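Local coordinates for protein superoxide dismutase [Fe] (PDB 1COJ) that converts superoxide radicals into hydrogen peroxide and molecular oxygen, using one iron ion bound in each subunit of a homotetramer, at residues Val161-Tyr165 and Glu166-Tyr170. Numbering follows the deposited sequence.
Sequences VIDTY and EHAYY. With FE (Fe (III) ion), chain B.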
loop_
_atom_site.group_PDB
_atom_site.type_symbol
_atom_site.label_atom_id
_atom_site.label_comp_id
_atom_site.label_asym_id
_atom_site.label_seq_id
_atom_site.Cartn_x
_atom_site.Cartn_y
_atom_site.Cartn_z
ATOM N N VAL A 161 -1.472 -12.241 18.824
ATOM C CA VAL A 161 -0.767 -11.660 17.684
ATOM C C VAL A 161 0.241 -12.647 17.089
ATOM O O VAL A 161 1.148 -13.111 17.782
ATOM C CB VAL A 161 -0.022 -10.366 18.108
ATOM C CG1 VAL A 161 0.715 -9.769 16.937
ATOM C CG2 VAL A 161 -1.005 -9.354 18.673
ATOM N N ILE A 162 0.074 -12.971 15.811
ATOM C CA ILE A 162 0.973 -13.897 15.131
ATOM C C ILE A 162 1.750 -13.167 14.042
ATOM O O ILE A 162 1.162 -12.558 13.145
ATOM C CB ILE A 162 0.214 -15.075 14.466
ATOM C CG1 ILE A 162 -0.747 -15.731 15.459
ATOM C CG2 ILE A 162 1.212 -16.113 13.944
ATOM C CD1 ILE A 162 -1.548 -16.889 14.870
ATOM N N ASP A 163 3.072 -13.216 14.142
ATOM C CA ASP A 163 3.955 -12.589 13.170
ATOM C C ASP A 163 4.088 -13.522 11.966
ATOM O O ASP A 163 4.491 -14.675 12.125
ATOM C CB ASP A 163 5.340 -12.369 13.791
ATOM C CG ASP A 163 6.237 -11.488 12.940
ATOM O OD1 ASP A 163 5.822 -11.082 11.835
ATOM O OD2 ASP A 163 7.351 -11.165 13.393
ATOM N N THR A 164 3.745 -13.041 10.772
ATOM C CA THR A 164 3.869 -13.871 9.580
ATOM C C THR A 164 4.964 -13.367 8.644
ATOM O O THR A 164 5.086 -13.832 7.515
ATOM C CB THR A 164 2.522 -14.042 8.819
ATOM O OG1 THR A 164 2.060 -12.775 8.343
ATOM C CG2 THR A 164 1.468 -14.654 9.724
ATOM N N TYR A 165 5.744 -12.389 9.100
ATOM C CA TYR A 165 6.859 -11.882 8.302
ATOM C C TYR A 165 7.800 -13.064 8.148
ATOM O O TYR A 165 7.949 -13.864 9.072
ATOM C CB TYR A 165 7.611 -10.770 9.029
ATOM C CG TYR A 165 7.128 -9.367 8.732
ATOM C CD1 TYR A 165 7.928 -8.476 8.014
ATOM C CD2 TYR A 165 5.891 -8.914 9.197
ATOM C CE1 TYR A 165 7.511 -7.161 7.766
ATOM C CE2 TYR A 165 5.460 -7.599 8.954
ATOM C CZ TYR A 165 6.277 -6.727 8.239
ATOM O OH TYR A 165 5.881 -5.418 8.018
ATOM N N GLU A 166 8.479 -13.142 7.013
ATOM C CA GLU A 166 9.390 -14.248 6.751
ATOM C C GLU A 166 10.506 -14.420 7.776
ATOM O O GLU A 166 10.910 -15.543 8.065
ATOM C CB GLU A 166 9.954 -14.136 5.338
ATOM C CG GLU A 166 8.861 -14.232 4.294
ATOM C CD GLU A 166 9.359 -14.101 2.872
ATOM O OE1 GLU A 166 10.293 -13.310 2.613
ATOM O OE2 GLU A 166 8.791 -14.790 2.000
ATOM N N HIS A 167 10.980 -13.323 8.358
ATOM C CA HIS A 167 12.047 -13.411 9.351
ATOM C C HIS A 167 11.610 -14.126 10.631
ATOM O O HIS A 167 12.444 -14.600 11.402
ATOM C CB HIS A 167 12.621 -12.021 9.680
ATOM C CG HIS A 167 11.628 -11.064 10.267
ATOM N ND1 HIS A 167 11.435 -9.775 9.816
ATOM C CD2 HIS A 167 10.789 -11.208 11.323
ATOM C CE1 HIS A 167 10.513 -9.199 10.594
ATOM N NE2 HIS A 167 10.094 -10.037 11.520
ATOM N N ALA A 168 10.302 -14.234 10.835
ATOM C CA ALA A 168 9.764 -14.875 12.028
ATOM C C ALA A 168 9.907 -16.401 12.047
ATOM O O ALA A 168 9.997 -17.001 13.128
ATOM C CB ALA A 168 8.304 -14.487 12.209
ATOM N N TYR A 169 9.981 -17.018 10.868
ATOM C CA TYR A 169 10.073 -18.478 10.767
ATOM C C TYR A 169 11.083 -19.053 9.770
ATOM O O TYR A 169 11.306 -20.269 9.746
ATOM C CB TYR A 169 8.685 -19.049 10.446
ATOM C CG TYR A 169 8.084 -18.539 9.146
ATOM C CD1 TYR A 169 8.340 -19.186 7.937
ATOM C CD2 TYR A 169 7.279 -17.398 9.121
ATOM C CE1 TYR A 169 7.813 -18.710 6.735
ATOM C CE2 TYR A 169 6.746 -16.913 7.923
ATOM C CZ TYR A 169 7.019 -17.572 6.734
ATOM O OH TYR A 169 6.526 -17.081 5.542
ATOM N N TYR A 170 11.715 -18.199 8.971
ATOM C CA TYR A 170 12.652 -18.682 7.965
ATOM C C TYR A 170 13.858 -19.479 8.443
ATOM O O TYR A 170 14.324 -20.370 7.735
ATOM C CB TYR A 170 13.098 -17.558 7.030
ATOM C CG TYR A 170 12.891 -17.927 5.587
ATOM C CD1 TYR A 170 11.638 -17.806 4.986
ATOM C CD2 TYR A 170 13.932 -18.475 4.844
ATOM C CE1 TYR A 170 11.437 -18.234 3.685
ATOM C CE2 TYR A 170 13.743 -18.899 3.563
ATOM C CZ TYR A 170 12.501 -18.787 2.977
ATOM O OH TYR A 170 12.324 -19.272 1.695
HETATM FE FE FE B . 8.795 -9.876 13.147
HETATM O O HOH W 1 7.582 -8.813 11.962
#
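Asp163 and His167, four residues apart, bind the same iron: OD2 of Asp163 at 1.9 Å and NE2 of His167 at 2.1 Å from the metal. The case illustrates how a turn can bring two ligands to one ion from crossed directions, for the carboxylate and imidazole planes stand 76° apart, with OD2 at the edge of the ring. In Asp163, CG swings opposite the backbone N (chi1 -169°), carrying OD2 to the iron, while the other oxygen, OD1, accepts the backbone N of Tyr165 at 3.0 Å from above the carboxylate plane. This closes an Asx turn where the strand ends, and a metal-bound water donates weakly to the same OD1. A short Asp-to-His segment that starts on the last residue of strand 157-163 and runs into the following turn is the C-terminal domain's contribution to the metal site of iron/manganese superoxide dismutases; His27 and His81, from the two long helices of the alpha-hairpin domain, supply the remaining protein ligands. Over one face of the His167 imidazole lies CB of Tyr165, 3.7 Å from the ring centroid, in a CH-pi contact. The two aromatic planes are within 22° of parallel yet slid apart, so overlap is slight; the phenol end leads away to bond through OH with the backbone N of His148. Replacing Tyr165 by an alanine would keep a CB but is likely to leave the His148 N without its phenol partner and to remove the ring flanking the imidazole. ND1 of His167 is hydrogen-bonded to Glu166 OE2 of the second subunit. The backbone N of Ala168 donates to Tyr165 O at 3.0 Å, and the CB of Ala168 packs 3.7 Å from Asp163 OD2.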